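Local coordinates for prophenoloxidase b (Marsupenaeus japonicus, PDB 3WKY), which is the inactive precursor of a type 3 copper phenoloxidase, which probably oxidises monophenols and o-diphenols at a dinuclear copper centre, at residues 9-14 with 91-96; 115-120 with 130-135; 640-643 with 647-650. One frame throughout, in Å; residues are numbered along the deposited sequence.

Contact 1 of 3, residues 9-14 with 91-96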
# COMPACT_ATOMS: atom_id res chain seq x y z
N GLU A 9 63.00 -1.01 0.56
CA GLU A 9 62.19 -2.22 0.61
C GLU A 9 62.10 -2.62 2.09
O GLU A 9 61.47 -3.62 2.45
CB GLU A 9 62.78 -3.33 -0.29
CG GLU A 9 62.33 -4.80 -0.06
CD GLU A 9 60.84 -5.06 -0.26
OE1 GLU A 9 60.45 -5.62 -1.31
OE2 GLU A 9 60.04 -4.76 0.65
N GLU A 10 62.72 -1.82 2.95
CA GLU A 10 62.53 -1.94 4.39
C GLU A 10 61.15 -1.35 4.70
O GLU A 10 60.41 -1.88 5.54
CB GLU A 10 63.60 -1.14 5.14
CG GLU A 10 65.03 -1.65 4.98
CD GLU A 10 65.92 -1.22 6.13
OE1 GLU A 10 65.39 -0.96 7.24
OE2 GLU A 10 67.15 -1.15 5.94
N LEU A 11 60.82 -0.25 4.02
CA LEU A 11 59.53 0.42 4.16
C LEU A 11 58.37 -0.44 3.68
O LEU A 11 57.31 -0.48 4.29
CB LEU A 11 59.52 1.70 3.33
CG LEU A 11 60.28 2.88 3.90
CD1 LEU A 11 60.47 3.95 2.83
CD2 LEU A 11 59.52 3.41 5.09
N ARG A 12 58.59 -1.11 2.57
CA ARG A 12 57.59 -1.99 1.97
C ARG A 12 57.22 -3.13 2.91
O ARG A 12 56.11 -3.65 2.87
CB ARG A 12 58.13 -2.55 0.66
CG ARG A 12 57.10 -3.23 -0.21
CD ARG A 12 57.64 -3.36 -1.62
NE ARG A 12 58.61 -2.31 -1.91
CZ ARG A 12 59.09 -2.04 -3.12
NH1 ARG A 12 58.68 -2.73 -4.17
NH2 ARG A 12 59.97 -1.06 -3.28
N GLN A 13 58.17 -3.52 3.75
CA GLN A 13 57.95 -4.60 4.70
C GLN A 13 56.94 -4.21 5.79
O GLN A 13 56.36 -5.08 6.43
CB GLN A 13 59.27 -5.03 5.34
CG GLN A 13 60.19 -5.77 4.39
CD GLN A 13 61.51 -6.14 5.05
OE1 GLN A 13 61.90 -5.55 6.06
NE2 GLN A 13 62.20 -7.11 4.47
N LEU A 14 56.74 -2.91 5.98
CA LEU A 14 55.81 -2.44 7.00
C LEU A 14 54.36 -2.77 6.63
O LEU A 14 53.49 -2.79 7.50
CB LEU A 14 55.96 -0.94 7.19
CG LEU A 14 57.39 -0.44 7.39
CD1 LEU A 14 57.46 1.07 7.19
CD2 LEU A 14 57.90 -0.80 8.77
N LYS A 91 61.06 13.61 9.39
CA LYS A 91 62.20 14.28 8.79
C LYS A 91 62.97 13.41 7.79
O LYS A 91 63.65 13.94 6.91
CB LYS A 91 63.14 14.85 9.85
CG LYS A 91 63.71 13.84 10.81
CD LYS A 91 64.43 14.55 11.94
CE LYS A 91 65.51 13.69 12.55
NZ LYS A 91 66.25 14.44 13.61
N SER A 92 62.83 12.09 7.89
CA SER A 92 63.48 11.20 6.93
C SER A 92 62.76 9.86 6.82
O SER A 92 61.93 9.53 7.65
CB SER A 92 64.93 10.94 7.36
OG SER A 92 64.98 10.12 8.52
N LEU A 93 63.12 9.09 5.79
CA LEU A 93 62.55 7.75 5.63
C LEU A 93 62.95 6.80 6.75
O LEU A 93 62.17 5.91 7.13
CB LEU A 93 62.90 7.18 4.26
CG LEU A 93 62.31 7.97 3.09
CD1 LEU A 93 62.67 7.33 1.76
CD2 LEU A 93 60.79 8.10 3.24
N ASN A 94 64.15 6.97 7.30
CA ASN A 94 64.57 6.17 8.45
C ASN A 94 63.69 6.46 9.67
O ASN A 94 63.25 5.55 10.37
CB ASN A 94 66.05 6.41 8.79
CG ASN A 94 66.98 5.69 7.84
OD1 ASN A 94 66.78 4.52 7.52
ND2 ASN A 94 68.02 6.39 7.38
N VAL A 95 63.44 7.74 9.92
CA VAL A 95 62.55 8.14 11.00
C VAL A 95 61.11 7.68 10.75
O VAL A 95 60.41 7.24 11.67
CB VAL A 95 62.60 9.66 11.22
CG1 VAL A 95 61.49 10.11 12.15
CG2 VAL A 95 63.97 10.07 11.78
N LEU A 96 60.66 7.77 9.50
CA LEU A 96 59.33 7.26 9.14
C LEU A 96 59.22 5.78 9.49
O LEU A 96 58.27 5.36 10.14
CB LEU A 96 59.05 7.48 7.65
CG LEU A 96 57.88 6.72 7.02
CD1 LEU A 96 56.60 7.00 7.77
CD2 LEU A 96 57.72 7.10 5.55
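Leu11 divides its two methyl groups between Leu93 and Leu96, which lie about one turn apart on helix 93-103. Its CD1 goes to the forked end of Leu93, 4.2 Å from Leu93 CD1 and equally far from Leu93 CD2, while its CD2 rests 4.1 Å from Leu96 CD2. In both pairs the side chains cross at about a right angle, and the touches are made by methyl groups, with Leu11 CD2 also near the branch carbon of Leu96. With its CG anti to the carbonyl carbon (chi1 -76°), Leu11 extends from a backbone that already points it at the helix. Leu96 starts from a less direct bond, and its CG lies anti to the backbone N (chi1 165°), which carries CD2 over to Leu11. No hydrogen bond crosses the contact, so the two segments are joined by apolar packing.

Ser92 caps the start of helix 93-103, its OG accepting from Val95 N at 3.2 Å with an N-H...O angle of 167°. Further out, Leu126 and Tyr120 also touch Leu11, and Leu93 packs on Arg123 and Asp125. Leu14, one turn beyond Leu11, reaches Ala100, Ile101 and Leu116. The short N-terminal helix 9-12 is thus laid against helices 93-103 and 109-122 of the all-alpha domain, the helical N-terminal part of the arthropod hemocyanin fold.

Contact 2 of 3, residues 115-120 with 130-135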
# COMPACT_ATOMS: atom_id res chain seq x y z
N ALA A 115 46.83 4.80 5.96
CA ALA A 115 47.76 5.91 6.23
C ALA A 115 49.09 5.72 5.48
O ALA A 115 49.66 6.69 4.95
CB ALA A 115 47.99 6.06 7.75
N LEU A 116 49.58 4.49 5.43
CA LEU A 116 50.83 4.18 4.74
C LEU A 116 50.72 4.42 3.24
O LEU A 116 51.59 5.05 2.63
CB LEU A 116 51.26 2.74 4.99
CG LEU A 116 52.27 2.47 6.10
CD1 LEU A 116 52.71 1.01 6.05
CD2 LEU A 116 53.47 3.40 5.96
N TYR A 117 49.66 3.90 2.63
CA TYR A 117 49.46 4.11 1.19
C TYR A 117 49.31 5.59 0.89
O TYR A 117 49.88 6.10 -0.08
CB TYR A 117 48.23 3.34 0.68
CG TYR A 117 48.47 1.87 0.37
CD1 TYR A 117 48.94 1.47 -0.86
CD2 TYR A 117 48.17 0.89 1.31
CE1 TYR A 117 49.14 0.12 -1.15
CE2 TYR A 117 48.37 -0.46 1.04
CZ TYR A 117 48.85 -0.83 -0.19
OH TYR A 117 49.05 -2.17 -0.46
N HIS A 118 48.54 6.30 1.72
CA HIS A 118 48.35 7.73 1.50
C HIS A 118 49.69 8.47 1.58
O HIS A 118 49.94 9.42 0.82
CB HIS A 118 47.39 8.33 2.53
CG HIS A 118 47.19 9.81 2.37
ND1 HIS A 118 46.82 10.39 1.17
CD2 HIS A 118 47.31 10.83 3.25
CE1 HIS A 118 46.72 11.69 1.33
NE2 HIS A 118 47.01 11.99 2.59
N THR A 119 50.53 8.01 2.50
CA THR A 119 51.86 8.59 2.69
C THR A 119 52.73 8.50 1.43
O THR A 119 53.46 9.44 1.10
CB THR A 119 52.56 7.94 3.89
OG1 THR A 119 51.86 8.30 5.09
CG2 THR A 119 54.02 8.41 3.99
N TYR A 120 52.66 7.37 0.73
CA TYR A 120 53.41 7.25 -0.52
C TYR A 120 52.94 8.24 -1.59
O TYR A 120 53.73 8.68 -2.42
CB TYR A 120 53.34 5.82 -1.08
CG TYR A 120 54.35 4.85 -0.50
CD1 TYR A 120 54.24 4.40 0.81
CD2 TYR A 120 55.40 4.37 -1.28
CE1 TYR A 120 55.15 3.50 1.33
CE2 TYR A 120 56.31 3.46 -0.76
CZ TYR A 120 56.18 3.03 0.55
OH TYR A 120 57.07 2.13 1.08
N ASP A 130 55.75 1.86 -5.87
CA ASP A 130 56.56 0.99 -5.03
C ASP A 130 55.78 0.38 -3.86
O ASP A 130 56.34 -0.36 -3.05
CB ASP A 130 57.77 1.76 -4.48
CG ASP A 130 58.73 2.19 -5.58
OD1 ASP A 130 58.89 1.42 -6.55
OD2 ASP A 130 59.32 3.29 -5.49
N THR A 131 54.49 0.70 -3.74
CA THR A 131 53.68 0.06 -2.71
C THR A 131 53.35 -1.35 -3.16
O THR A 131 53.24 -1.61 -4.36
CB THR A 131 52.37 0.84 -2.41
OG1 THR A 131 51.60 0.95 -3.61
CG2 THR A 131 52.69 2.22 -1.89
N PRO A 132 53.20 -2.29 -2.21
CA PRO A 132 52.83 -3.65 -2.62
C PRO A 132 51.41 -3.67 -3.16
O PRO A 132 50.62 -2.81 -2.76
CB PRO A 132 52.91 -4.45 -1.32
CG PRO A 132 52.75 -3.42 -0.23
CD PRO A 132 53.39 -2.17 -0.75
N PRO A 133 51.09 -4.62 -4.06
CA PRO A 133 49.71 -4.77 -4.54
C PRO A 133 48.82 -5.06 -3.35
O PRO A 133 49.18 -5.87 -2.49
CB PRO A 133 49.79 -6.02 -5.43
CG PRO A 133 51.23 -6.11 -5.84
CD PRO A 133 52.01 -5.60 -4.66
N LEU A 134 47.67 -4.39 -3.28
CA LEU A 134 46.80 -4.57 -2.12
C LEU A 134 46.36 -6.02 -1.85
O LEU A 134 46.29 -6.42 -0.68
CB LEU A 134 45.59 -3.62 -2.21
CG LEU A 134 44.72 -3.50 -0.96
CD1 LEU A 134 45.52 -3.00 0.25
CD2 LEU A 134 43.58 -2.54 -1.27
N PRO A 135 46.07 -6.82 -2.89
CA PRO A 135 45.67 -8.19 -2.55
C PRO A 135 46.76 -9.03 -1.89
O PRO A 135 46.42 -9.99 -1.21
CB PRO A 135 45.29 -8.79 -3.91
CG PRO A 135 44.84 -7.62 -4.72
CD PRO A 135 45.78 -6.50 -4.31
O HOH W 1 58.58 0.80 -0.73
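Thr131 is met by two tyrosines that project from positions about one turn apart on helix 109-122. Its CG2 lies over one face of the Tyr120 ring, 3.6 Å from the centroid and 22° off the normal, a CH-pi contact displaced toward the rim at CG. On the Tyr117 side, Thr131 CB comes within 3.5 Å of CE1. The Tyr117 hydroxyl continues past the threonine and donates to Pro132 O at 2.9 Å; it comes from above the carbonyl plane, with a C=O...O angle of 140°. Leu134 CD1 packs 3.9 Å from CE2 of the same ring. Tyr120 OH, by contrast, meets a water at 2.7 Å, and that water also makes a weak bond to Asp130 O.

The threonine rotamer leaves CG2 facing Tyr120: OG1 sits between the backbone N and the carbonyl carbon (chi1 59°) and bonds to Pro128 O. Tyr117 is held in turn by aromatic neighbours, Trp200 and Phe15 meeting it edge-to-face and His201 also touching it. Trp200 and His201 belong to helix 193-205, which brings His199 and His203 to the Cu2-O2 cluster; the Leu134 side chain is about 13 Å from that cluster.

Pro132 offers only its carbonyl as a polar group, and the Tyr117 hydroxyl gives it a donor within an otherwise largely apolar, buried contact, where threonine and leucine methyls pack against the aromatic carbons.

Contact 3 of 3, residues 640-643 with 647-650. With EDO (1,2-ethanediol), chain N.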
# COMPACT_ATOMS: atom_id res chain seq x y z
N SER A 640 24.94 19.33 -27.39
CA SER A 640 25.22 19.89 -28.72
C SER A 640 23.91 20.03 -29.47
O SER A 640 22.97 19.28 -29.22
CB SER A 640 26.11 18.95 -29.52
OG SER A 640 26.27 19.43 -30.86
N SER A 641 23.83 20.98 -30.40
CA SER A 641 22.64 21.06 -31.24
C SER A 641 22.61 19.90 -32.23
O SER A 641 21.55 19.57 -32.76
CB SER A 641 22.59 22.39 -31.98
OG SER A 641 23.74 22.53 -32.79
N LYS A 642 23.75 19.26 -32.45
CA LYS A 642 23.82 18.12 -33.36
C LYS A 642 23.13 16.91 -32.76
O LYS A 642 23.34 16.57 -31.58
CB LYS A 642 25.27 17.76 -33.70
CG LYS A 642 26.03 18.87 -34.44
CD LYS A 642 25.39 19.13 -35.80
CE LYS A 642 26.19 20.16 -36.61
NZ LYS A 642 26.21 21.50 -35.96
N ALA A 643 22.31 16.25 -33.57
CA ALA A 643 21.50 15.12 -33.09
C ALA A 643 22.31 13.85 -32.90
O ALA A 643 22.00 13.05 -32.03
CB ALA A 643 20.33 14.86 -34.03
N ASP A 647 26.91 13.53 -37.01
CA ASP A 647 26.71 14.92 -37.40
C ASP A 647 27.68 15.84 -36.67
O ASP A 647 28.19 16.80 -37.25
CB ASP A 647 25.27 15.39 -37.12
CG ASP A 647 24.26 14.81 -38.09
OD1 ASP A 647 24.66 14.16 -39.08
OD2 ASP A 647 23.05 15.03 -37.86
N PHE A 648 27.91 15.56 -35.40
CA PHE A 648 28.83 16.36 -34.59
C PHE A 648 30.24 16.34 -35.16
O PHE A 648 30.86 17.39 -35.34
CB PHE A 648 28.84 15.81 -33.16
CG PHE A 648 29.75 16.55 -32.21
CD1 PHE A 648 29.39 17.79 -31.71
CD2 PHE A 648 30.95 15.98 -31.79
CE1 PHE A 648 30.22 18.48 -30.83
CE2 PHE A 648 31.78 16.66 -30.90
CZ PHE A 648 31.42 17.91 -30.42
N VAL A 649 30.74 15.15 -35.46
CA VAL A 649 32.12 14.97 -35.92
C VAL A 649 32.30 15.55 -37.33
O VAL A 649 33.37 16.07 -37.68
CB VAL A 649 32.48 13.47 -35.87
CG1 VAL A 649 33.68 13.15 -36.72
CG2 VAL A 649 32.69 13.01 -34.42
N ASP A 650 31.25 15.45 -38.13
CA ASP A 650 31.30 15.91 -39.53
C ASP A 650 31.47 17.42 -39.65
O ASP A 650 31.95 17.93 -40.67
CB ASP A 650 30.05 15.45 -40.29
CG ASP A 650 30.08 13.99 -40.66
OD1 ASP A 650 31.17 13.37 -40.56
OD2 ASP A 650 29.03 13.45 -41.07
C1 EDO N . 21.67 22.70 -27.54
O1 EDO N . 21.81 23.74 -26.56
C2 EDO N . 20.66 21.68 -27.02
O2 EDO N . 21.24 20.36 -26.97
O HOH W 2 22.10 17.11 -36.31
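Lys642 CG lies at the edge of the Phe648 ring, near its plane, while Ser640 OG approaches CD1 obliquely, at 3.6 Å. The aromatic rings of Tyr520 and His652 meet it too, with their planes inclined to its own, and Leu636 and Met655 also pack on this buried side chain. An ST turn at Ser640 precedes helix 645-650 of the Ig-like domain, which comes just ahead of strand 655-664.

Ser640 OG accepts from Lys642 N at 3.0 Å (N-H...O 158°), so one oxygen both closes the turn and touches the phenylalanine. With alanine in place of Ser640, Lys642 N would probably lose its acceptor, and the turn would be less firmly held beside Phe648 CD1.

Lys642 lies with its aliphatic part against the helix backbone. CG sits 3.8 Å from Phe648 CA, and CD comes to 3.9 Å from Asp647 O and 4.0 Å from Asp647 CB. The bend at chi2 (-63°) brings CD against Asp647, and a second bend at chi4 turns the amino end.

The loop takes part in a subunit interface as well. Ser641 O is hydrogen-bonded to Lys517 NZ of the second subunit, and a 1,2-ethanediol, probably from the crystallisation liquor, has O2 3.0 Å from Ser640 O, a bond that is not settled, and is hydrogen-bonded to Gly515 O of that subunit. Back near the start of the helix, the Asp647 carboxylate is linked to the loop by one water, which accepts from Ala643 N at 2.9 Å and donates to Asp647 OD2 at 2.8 Å.

Overall arrangement
Along the chain the three contacts follow in series. Contacts 1 and 2 are neighbours, their centres 12 Å apart, and they touch directly: Arg12 CG packs 3.9 Å from Pro132 CD, and Arg12 NE lies 3.2 Å from Asp130 O. Helix 93-103 supplies one side of contact 1, and helix 109-122, next in sequence, one side of contact 2, so the N-terminal segment, the all-alpha domain and the segment 130-135 leading into helix 134-137 form one continuous packed region. Contact 3 belongs to the Ig-like domain on the opposite side of the chain's centre, with its centre 55 Å from that of contact 1 and 44 Å from that of contact 2. It lies at a subunit boundary of the six-chain assembly, whereas no other chain touches the first two.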